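Clavulanic acid biosynthesis oligopeptide binding protein 2 (PDB 2WOL) probably binds oligopeptides as a solute-binding protein of the clavulanic acid biosynthesis pathway in Streptomyces clavuligerus. Local coordinates at residues R263-I271 with H533-N541; R31-D42 with L245-L255. One frame throughout, in Å; residues are numbered along the deposited sequence.

Contact 1: residues R263-I271 with H533-N541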
# COMPACT_ATOMS: atom_id res chain seq x y z
N ARG A 263 1.20 -24.28 10.77
CA ARG A 263 -0.03 -24.92 10.33
C ARG A 263 -0.26 -24.76 8.83
O ARG A 263 -0.81 -25.65 8.18
CB ARG A 263 -1.21 -24.42 11.17
CG ARG A 263 -1.09 -24.87 12.62
CD ARG A 263 -1.99 -24.11 13.57
NE ARG A 263 -3.39 -24.50 13.49
CZ ARG A 263 -4.35 -24.05 14.30
NH1 ARG A 263 -4.06 -23.20 15.28
NH2 ARG A 263 -5.59 -24.46 14.14
N LEU A 264 0.18 -23.63 8.28
CA LEU A 264 0.16 -23.40 6.84
C LEU A 264 1.05 -24.41 6.11
O LEU A 264 0.62 -25.08 5.16
CB LEU A 264 0.61 -21.97 6.52
CG LEU A 264 0.81 -21.58 5.05
CD1 LEU A 264 -0.52 -21.53 4.33
CD2 LEU A 264 1.51 -20.24 4.98
N ILE A 265 2.30 -24.53 6.56
CA ILE A 265 3.26 -25.45 5.94
C ILE A 265 2.80 -26.91 6.09
O ILE A 265 3.02 -27.72 5.18
CB ILE A 265 4.71 -25.20 6.46
CG1 ILE A 265 5.19 -23.81 5.99
CG2 ILE A 265 5.67 -26.30 6.01
CD1 ILE A 265 6.48 -23.33 6.64
N ALA A 266 2.14 -27.22 7.20
CA ALA A 266 1.55 -28.55 7.44
C ALA A 266 0.33 -28.85 6.56
O ALA A 266 -0.11 -30.00 6.48
CB ALA A 266 1.19 -28.72 8.91
N GLY A 267 -0.23 -27.82 5.93
CA GLY A 267 -1.37 -27.99 5.02
C GLY A 267 -2.74 -27.83 5.65
O GLY A 267 -3.75 -28.09 5.00
N GLU A 268 -2.79 -27.40 6.91
CA GLU A 268 -4.07 -27.18 7.61
C GLU A 268 -4.79 -25.94 7.08
O GLU A 268 -6.02 -25.83 7.17
CB GLU A 268 -3.84 -27.07 9.12
CG GLU A 268 -3.36 -28.37 9.77
CD GLU A 268 -2.75 -28.17 11.14
OE1 GLU A 268 -3.27 -27.35 11.93
OE2 GLU A 268 -1.74 -28.83 11.44
N PHE A 269 -4.02 -25.02 6.53
CA PHE A 269 -4.55 -23.87 5.81
C PHE A 269 -3.90 -23.82 4.44
O PHE A 269 -2.78 -24.29 4.27
CB PHE A 269 -4.29 -22.57 6.59
CG PHE A 269 -4.81 -22.61 7.99
CD1 PHE A 269 -3.95 -22.80 9.06
CD2 PHE A 269 -6.18 -22.49 8.23
CE1 PHE A 269 -4.45 -22.86 10.36
CE2 PHE A 269 -6.68 -22.54 9.52
CZ PHE A 269 -5.81 -22.72 10.59
N ASP A 270 -4.61 -23.26 3.47
CA ASP A 270 -4.13 -23.24 2.10
C ASP A 270 -3.14 -22.11 1.86
O ASP A 270 -2.07 -22.33 1.29
CB ASP A 270 -5.31 -23.14 1.13
CG ASP A 270 -6.26 -24.32 1.24
OD1 ASP A 270 -5.80 -25.44 1.53
OD2 ASP A 270 -7.47 -24.12 1.02
N ILE A 271 -3.52 -20.91 2.31
CA ILE A 271 -2.80 -19.67 2.04
C ILE A 271 -2.95 -18.71 3.22
O ILE A 271 -4.02 -18.65 3.84
CB ILE A 271 -3.35 -18.98 0.75
CG1 ILE A 271 -3.14 -19.86 -0.50
CG2 ILE A 271 -2.74 -17.58 0.55
CD1 ILE A 271 -1.69 -20.01 -0.96
N HIS A 533 6.45 -15.65 0.67
CA HIS A 533 5.12 -16.25 0.71
C HIS A 533 5.21 -17.74 0.45
O HIS A 533 5.96 -18.17 -0.42
CB HIS A 533 4.20 -15.65 -0.36
CG HIS A 533 3.96 -14.18 -0.22
ND1 HIS A 533 3.57 -13.58 0.96
CD2 HIS A 533 4.00 -13.19 -1.15
CE1 HIS A 533 3.41 -12.28 0.76
NE2 HIS A 533 3.66 -12.02 -0.51
N PHE A 534 4.42 -18.52 1.20
CA PHE A 534 4.35 -19.97 1.02
C PHE A 534 3.00 -20.35 0.39
O PHE A 534 1.95 -19.90 0.85
CB PHE A 534 4.52 -20.68 2.37
CG PHE A 534 4.66 -22.18 2.27
CD1 PHE A 534 5.92 -22.76 2.11
CD2 PHE A 534 3.54 -23.01 2.34
CE1 PHE A 534 6.06 -24.14 2.01
CE2 PHE A 534 3.67 -24.41 2.24
CZ PHE A 534 4.94 -24.96 2.08
N ARG A 535 3.05 -21.15 -0.66
CA ARG A 535 1.83 -21.59 -1.35
C ARG A 535 1.74 -23.11 -1.32
O ARG A 535 2.65 -23.81 -1.77
CB ARG A 535 1.81 -21.10 -2.81
CG ARG A 535 3.15 -21.24 -3.53
CD ARG A 535 3.06 -21.03 -5.04
NE ARG A 535 4.37 -20.59 -5.50
CZ ARG A 535 5.40 -21.39 -5.77
NH1 ARG A 535 5.26 -22.72 -5.70
NH2 ARG A 535 6.56 -20.87 -6.12
N ASN A 536 0.63 -23.62 -0.80
CA ASN A 536 0.42 -25.06 -0.85
C ASN A 536 0.14 -25.53 -2.28
O ASN A 536 -0.49 -24.80 -3.05
CB ASN A 536 -0.66 -25.48 0.14
CG ASN A 536 -0.10 -25.68 1.53
OD1 ASN A 536 0.83 -26.48 1.72
ND2 ASN A 536 -0.62 -24.95 2.51
N PRO A 537 0.66 -26.71 -2.66
CA PRO A 537 0.66 -27.11 -4.07
C PRO A 537 -0.71 -27.41 -4.71
O PRO A 537 -0.82 -27.43 -5.95
CB PRO A 537 1.56 -28.35 -4.09
CG PRO A 537 1.49 -28.90 -2.70
CD PRO A 537 1.33 -27.71 -1.80
N TRP A 538 -1.73 -27.63 -3.88
CA TRP A 538 -3.09 -27.91 -4.38
C TRP A 538 -3.93 -26.66 -4.64
O TRP A 538 -5.08 -26.76 -5.06
CB TRP A 538 -3.84 -28.83 -3.42
CG TRP A 538 -3.89 -28.31 -2.02
CD1 TRP A 538 -4.80 -27.43 -1.50
CD2 TRP A 538 -2.99 -28.64 -0.96
NE1 TRP A 538 -4.52 -27.20 -0.17
CE2 TRP A 538 -3.41 -27.93 0.18
CE3 TRP A 538 -1.87 -29.48 -0.86
CZ2 TRP A 538 -2.75 -28.03 1.41
CZ3 TRP A 538 -1.22 -29.58 0.36
CH2 TRP A 538 -1.66 -28.85 1.47
N VAL A 539 -3.36 -25.49 -4.37
CA VAL A 539 -4.03 -24.24 -4.69
C VAL A 539 -3.73 -23.90 -6.14
O VAL A 539 -2.58 -23.93 -6.58
CB VAL A 539 -3.60 -23.09 -3.75
CG1 VAL A 539 -4.45 -21.85 -3.99
CG2 VAL A 539 -3.73 -23.53 -2.28
N THR A 540 -4.78 -23.58 -6.89
CA THR A 540 -4.64 -23.29 -8.31
C THR A 540 -4.61 -21.79 -8.57
O THR A 540 -5.18 -21.01 -7.81
CB THR A 540 -5.77 -23.94 -9.14
OG1 THR A 540 -7.03 -23.40 -8.72
CG2 THR A 540 -5.79 -25.45 -8.96
N ASN A 541 -3.93 -21.39 -9.65
CA ASN A 541 -3.85 -19.99 -10.07
C ASN A 541 -3.25 -19.06 -9.03
O ASN A 541 -3.78 -17.97 -8.76
CB ASN A 541 -5.22 -19.47 -10.52
CG ASN A 541 -5.93 -20.41 -11.46
OD1 ASN A 541 -5.48 -20.63 -12.59
ND2 ASN A 541 -7.02 -21.00 -11.00
O HOH W 1 1.25 -28.65 3.28

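Contact 2: residues R31-D42 with L245-L255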
# COMPACT_ATOMS: atom_id res chain seq x y z
N ARG A 31 -13.95 -25.29 -10.82
CA ARG A 31 -14.74 -24.68 -9.76
C ARG A 31 -15.03 -25.69 -8.65
O ARG A 31 -15.11 -26.89 -8.91
CB ARG A 31 -16.06 -24.13 -10.30
CG ARG A 31 -15.92 -23.09 -11.39
CD ARG A 31 -17.26 -22.79 -12.05
NE ARG A 31 -17.07 -22.12 -13.34
CZ ARG A 31 -18.05 -21.82 -14.18
NH1 ARG A 31 -19.31 -22.13 -13.90
NH2 ARG A 31 -17.76 -21.22 -15.33
N GLY A 32 -15.18 -25.19 -7.43
CA GLY A 32 -15.57 -26.02 -6.29
C GLY A 32 -14.60 -25.95 -5.13
O GLY A 32 -13.50 -25.42 -5.26
N GLY A 33 -15.03 -26.49 -4.00
CA GLY A 33 -14.18 -26.61 -2.82
C GLY A 33 -14.22 -25.39 -1.93
O GLY A 33 -14.82 -24.36 -2.27
N THR A 34 -13.56 -25.50 -0.78
CA THR A 34 -13.48 -24.42 0.18
C THR A 34 -12.03 -23.96 0.27
O THR A 34 -11.13 -24.76 0.55
CB THR A 34 -13.98 -24.89 1.56
OG1 THR A 34 -15.36 -25.24 1.46
CG2 THR A 34 -13.83 -23.78 2.60
N LEU A 35 -11.80 -22.68 0.01
CA LEU A 35 -10.47 -22.10 0.14
C LEU A 35 -10.25 -21.71 1.59
O LEU A 35 -10.97 -20.87 2.13
CB LEU A 35 -10.30 -20.88 -0.78
CG LEU A 35 -8.93 -20.19 -0.81
CD1 LEU A 35 -7.82 -21.10 -1.37
CD2 LEU A 35 -9.01 -18.90 -1.59
N ARG A 36 -9.27 -22.36 2.22
CA ARG A 36 -9.00 -22.15 3.63
C ARG A 36 -7.87 -21.15 3.81
O ARG A 36 -6.71 -21.43 3.53
CB ARG A 36 -8.65 -23.49 4.31
CG ARG A 36 -9.82 -24.48 4.34
CD ARG A 36 -9.37 -25.87 4.78
NE ARG A 36 -8.67 -25.85 6.06
CZ ARG A 36 -9.25 -25.89 7.26
NH1 ARG A 36 -10.58 -25.96 7.37
NH2 ARG A 36 -8.51 -25.87 8.36
N LEU A 37 -8.25 -19.95 4.27
CA LEU A 37 -7.31 -18.86 4.47
C LEU A 37 -7.02 -18.67 5.95
O LEU A 37 -7.80 -19.09 6.80
CB LEU A 37 -7.86 -17.56 3.87
CG LEU A 37 -8.19 -17.55 2.37
CD1 LEU A 37 -8.76 -16.22 1.96
CD2 LEU A 37 -6.96 -17.90 1.54
N VAL A 38 -5.89 -18.04 6.25
CA VAL A 38 -5.53 -17.77 7.63
C VAL A 38 -4.91 -16.38 7.77
O VAL A 38 -4.30 -15.86 6.84
CB VAL A 38 -4.63 -18.91 8.21
CG1 VAL A 38 -3.28 -18.96 7.49
CG2 VAL A 38 -4.48 -18.78 9.72
N SER A 39 -5.11 -15.77 8.94
CA SER A 39 -4.56 -14.46 9.26
C SER A 39 -4.26 -14.43 10.75
O SER A 39 -4.94 -15.10 11.54
CB SER A 39 -5.56 -13.35 8.90
OG SER A 39 -5.09 -12.07 9.31
N SER A 40 -3.25 -13.65 11.13
CA SER A 40 -2.93 -13.46 12.54
C SER A 40 -3.78 -12.36 13.15
O SER A 40 -3.84 -12.22 14.37
CB SER A 40 -1.44 -13.16 12.73
OG SER A 40 -1.12 -11.82 12.39
N ALA A 41 -4.43 -11.57 12.30
CA ALA A 41 -5.22 -10.42 12.72
C ALA A 41 -6.60 -10.44 12.09
O ALA A 41 -6.79 -10.95 10.99
CB ALA A 41 -4.50 -9.13 12.37
N ASP A 42 -7.58 -9.87 12.79
CA ASP A 42 -8.92 -9.68 12.26
C ASP A 42 -8.89 -8.55 11.23
O ASP A 42 -7.97 -7.73 11.22
CB ASP A 42 -9.88 -9.32 13.41
CG ASP A 42 -11.34 -9.66 13.11
OD1 ASP A 42 -11.68 -10.00 11.96
OD2 ASP A 42 -12.15 -9.57 14.05
N LEU A 245 -13.68 -19.31 -8.44
CA LEU A 245 -13.58 -20.77 -8.47
C LEU A 245 -14.11 -21.49 -7.22
O LEU A 245 -14.92 -22.39 -7.35
CB LEU A 245 -12.15 -21.21 -8.82
CG LEU A 245 -11.61 -20.73 -10.17
CD1 LEU A 245 -10.16 -21.09 -10.33
CD2 LEU A 245 -12.44 -21.27 -11.35
N PRO A 246 -13.66 -21.09 -6.01
CA PRO A 246 -14.15 -21.85 -4.86
C PRO A 246 -15.64 -21.62 -4.58
O PRO A 246 -16.17 -20.55 -4.89
CB PRO A 246 -13.30 -21.33 -3.69
CG PRO A 246 -12.75 -20.04 -4.13
CD PRO A 246 -12.74 -20.01 -5.62
N ASP A 247 -16.30 -22.63 -4.02
CA ASP A 247 -17.69 -22.47 -3.60
C ASP A 247 -17.78 -21.68 -2.30
O ASP A 247 -18.81 -21.08 -2.00
CB ASP A 247 -18.35 -23.84 -3.41
CG ASP A 247 -18.66 -24.53 -4.73
OD1 ASP A 247 -18.87 -25.75 -4.71
OD2 ASP A 247 -18.68 -23.85 -5.78
N ARG A 248 -16.70 -21.70 -1.52
CA ARG A 248 -16.70 -21.09 -0.20
C ARG A 248 -15.28 -20.65 0.14
O ARG A 248 -14.30 -21.24 -0.32
CB ARG A 248 -17.20 -22.10 0.84
CG ARG A 248 -17.48 -21.55 2.23
CD ARG A 248 -18.12 -22.63 3.09
NE ARG A 248 -18.40 -22.15 4.44
CZ ARG A 248 -19.52 -21.53 4.79
NH1 ARG A 248 -20.48 -21.32 3.90
NH2 ARG A 248 -19.69 -21.13 6.05
N VAL A 249 -15.18 -19.59 0.94
CA VAL A 249 -13.89 -19.11 1.44
C VAL A 249 -14.00 -19.00 2.96
O VAL A 249 -14.91 -18.35 3.47
CB VAL A 249 -13.51 -17.75 0.81
CG1 VAL A 249 -12.17 -17.25 1.36
CG2 VAL A 249 -13.45 -17.85 -0.71
N GLU A 250 -13.10 -19.67 3.66
CA GLU A 250 -13.11 -19.66 5.12
C GLU A 250 -11.80 -19.11 5.65
O GLU A 250 -10.74 -19.71 5.44
CB GLU A 250 -13.38 -21.06 5.67
CG GLU A 250 -14.79 -21.56 5.40
CD GLU A 250 -15.02 -22.97 5.91
OE1 GLU A 250 -14.08 -23.59 6.44
OE2 GLU A 250 -16.16 -23.46 5.77
N LEU A 251 -11.88 -17.97 6.32
CA LEU A 251 -10.73 -17.35 6.96
C LEU A 251 -10.71 -17.66 8.46
O LEU A 251 -11.68 -17.37 9.17
CB LEU A 251 -10.75 -15.83 6.75
CG LEU A 251 -9.69 -15.01 7.50
CD1 LEU A 251 -8.29 -15.35 7.02
CD2 LEU A 251 -9.96 -13.52 7.37
N THR A 252 -9.62 -18.27 8.91
CA THR A 252 -9.36 -18.48 10.34
C THR A 252 -8.50 -17.32 10.83
O THR A 252 -7.47 -17.00 10.22
CB THR A 252 -8.66 -19.83 10.58
OG1 THR A 252 -9.56 -20.89 10.23
CG2 THR A 252 -8.24 -20.00 12.04
N ILE A 253 -8.93 -16.70 11.93
CA ILE A 253 -8.37 -15.44 12.42
C ILE A 253 -7.75 -15.60 13.82
O ILE A 253 -8.28 -16.33 14.66
CB ILE A 253 -9.47 -14.36 12.51
CG1 ILE A 253 -10.09 -14.11 11.13
CG2 ILE A 253 -8.94 -13.06 13.12
CD1 ILE A 253 -11.37 -13.28 11.14
N GLY A 254 -6.64 -14.90 14.05
CA GLY A 254 -6.13 -14.70 15.41
C GLY A 254 -4.97 -15.55 15.87
O GLY A 254 -4.60 -15.51 17.05
N LEU A 255 -4.38 -16.32 14.96
CA LEU A 255 -3.25 -17.18 15.31
C LEU A 255 -1.96 -16.39 15.53
O LEU A 255 -1.69 -15.41 14.84
CB LEU A 255 -3.00 -18.23 14.22
CG LEU A 255 -4.12 -19.23 13.93
CD1 LEU A 255 -3.60 -20.31 13.01
CD2 LEU A 255 -4.65 -19.83 15.21
O HOH W 2 -12.76 -26.07 5.64

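Contact 1: residues R263-I271 with H533-N541
Ile-265 lies over one face of the Phe-534 ring, and the edge of the Trp-538 indole meets Asp-270 and Gly-267. On Phe-534, CG1 of Ile-265 stands 3.8 Å from the ring centroid, right on the ring normal, a CH-pi contact. Phe-534 CG is anti to the backbone N (chi1 -172°), which swings the ring toward the end of helix 257-265. Leu-264 slides past it, CD2 lying 4.0 Å from Phe-534 CB. OD1 of Asn-536 lies in the ring plane at the edge.

Trp-538 carries CB of Asn-536 over one face, offset toward the rim. At its edge, NE1 of Trp-538 donates to OD1 of Asp-270 at 2.8 Å. The bond is nearly straight (174°) and lies in the indole plane, but it meets the carboxylate from above. CH2 of the same ring is 3.7 Å from CA of Gly-267, which lies close at the indole edge. Gly-267, with positive phi, is the first residue to leave helical angles, in a Schellman motif.

The Asn-536 amide reaches between these parts. Its ND2 donates to Leu-264 O at 2.9 Å, almost straight. It also donates to Asp-270 O at 3.2 Å, from above that carbonyl plane. Gly-267 N reaches Leu-264 O from the opposite face to ND2. A water bridges Asn-536 OD1 and Ile-265 O. Val-539 CG2 packs on Asp-270 CB at 3.8 Å.

The other oxygen of Asp-270, OD2, accepts from Arg-36 N of strand 34-39. Two donors thus hold the carboxylate, which probably stabilises its negative charge. The buried Asn-536 amide satisfies carbonyls at the helix end and in the following loop, and these bonds fix its rotation and tie segment 533-541 to both.

Contact 2: residues R31-D42 with L245-L255
Leu-37 packs against Val-249 on the buried face of two parallel strands, 34-39 and 248-253. Their backbones are joined by regular hydrogen bonds, such as Leu-37 N to Glu-250 O at 2.8 Å and Thr-252 N to Leu-37 O at 2.9 Å. Packing is close on this face. Leu-37 CG sits beside its backbone N (chi1 -59°), which carries CD1 to 3.6 Å from Val-249 CG1. Leu-251 CD1 turns in to 3.9 Å from Leu-37 CB. Helix 54-63 covers part of this side, through Leu-62 on Val-249 and Trp-55 on Ser-39.

The other face is more polar and more open near Arg-36 and Glu-250. There Thr-34 CG2 rests on the Glu-250 carboxylate, 3.6 Å from its CD. Arg-248 NE forms a salt bridge with Glu-250 OE2 at 2.9 Å, using the anti lone pair of that oxygen. Arg-36 NH1 stays 4.3 Å from Glu-250 OE1, beyond a salt bridge, and a water joins the two. Arg-36 NH2 donates to Glu-268 O. Farther along this face, Val-38 CG2 meets Leu-255 CD1, and Leu-260 of helix 257-265 also touches Val-38.

The packing of Leu-37, Val-249 and Leu-251 is thus apolar. Across the sheet, Glu-250 probably balances the charge of Arg-248 directly and of Arg-36 through water.

How the contacts relate
The centres of contacts 1 and 2 lie about 11 Å apart, on the same side of the chain's centre. Contact 2 joins two strands of a mixed five-stranded sheet. Its strand 34-39 lies between 248-253 and the edge strand 271-272. Segment 263-271 ends in that edge strand, while 533-541 belongs to strands of other sheets. Strand 248-253 is followed after a short loop by helix 257-265, whose end enters contact 1; contact 2 closes before contact 1 opens. The contacts also touch directly: Asp-270 N lies 2.8 Å from Arg-36 O, and Phe-269 packs on Thr-252. Segments from both ends of the chain thus meet around this sheet.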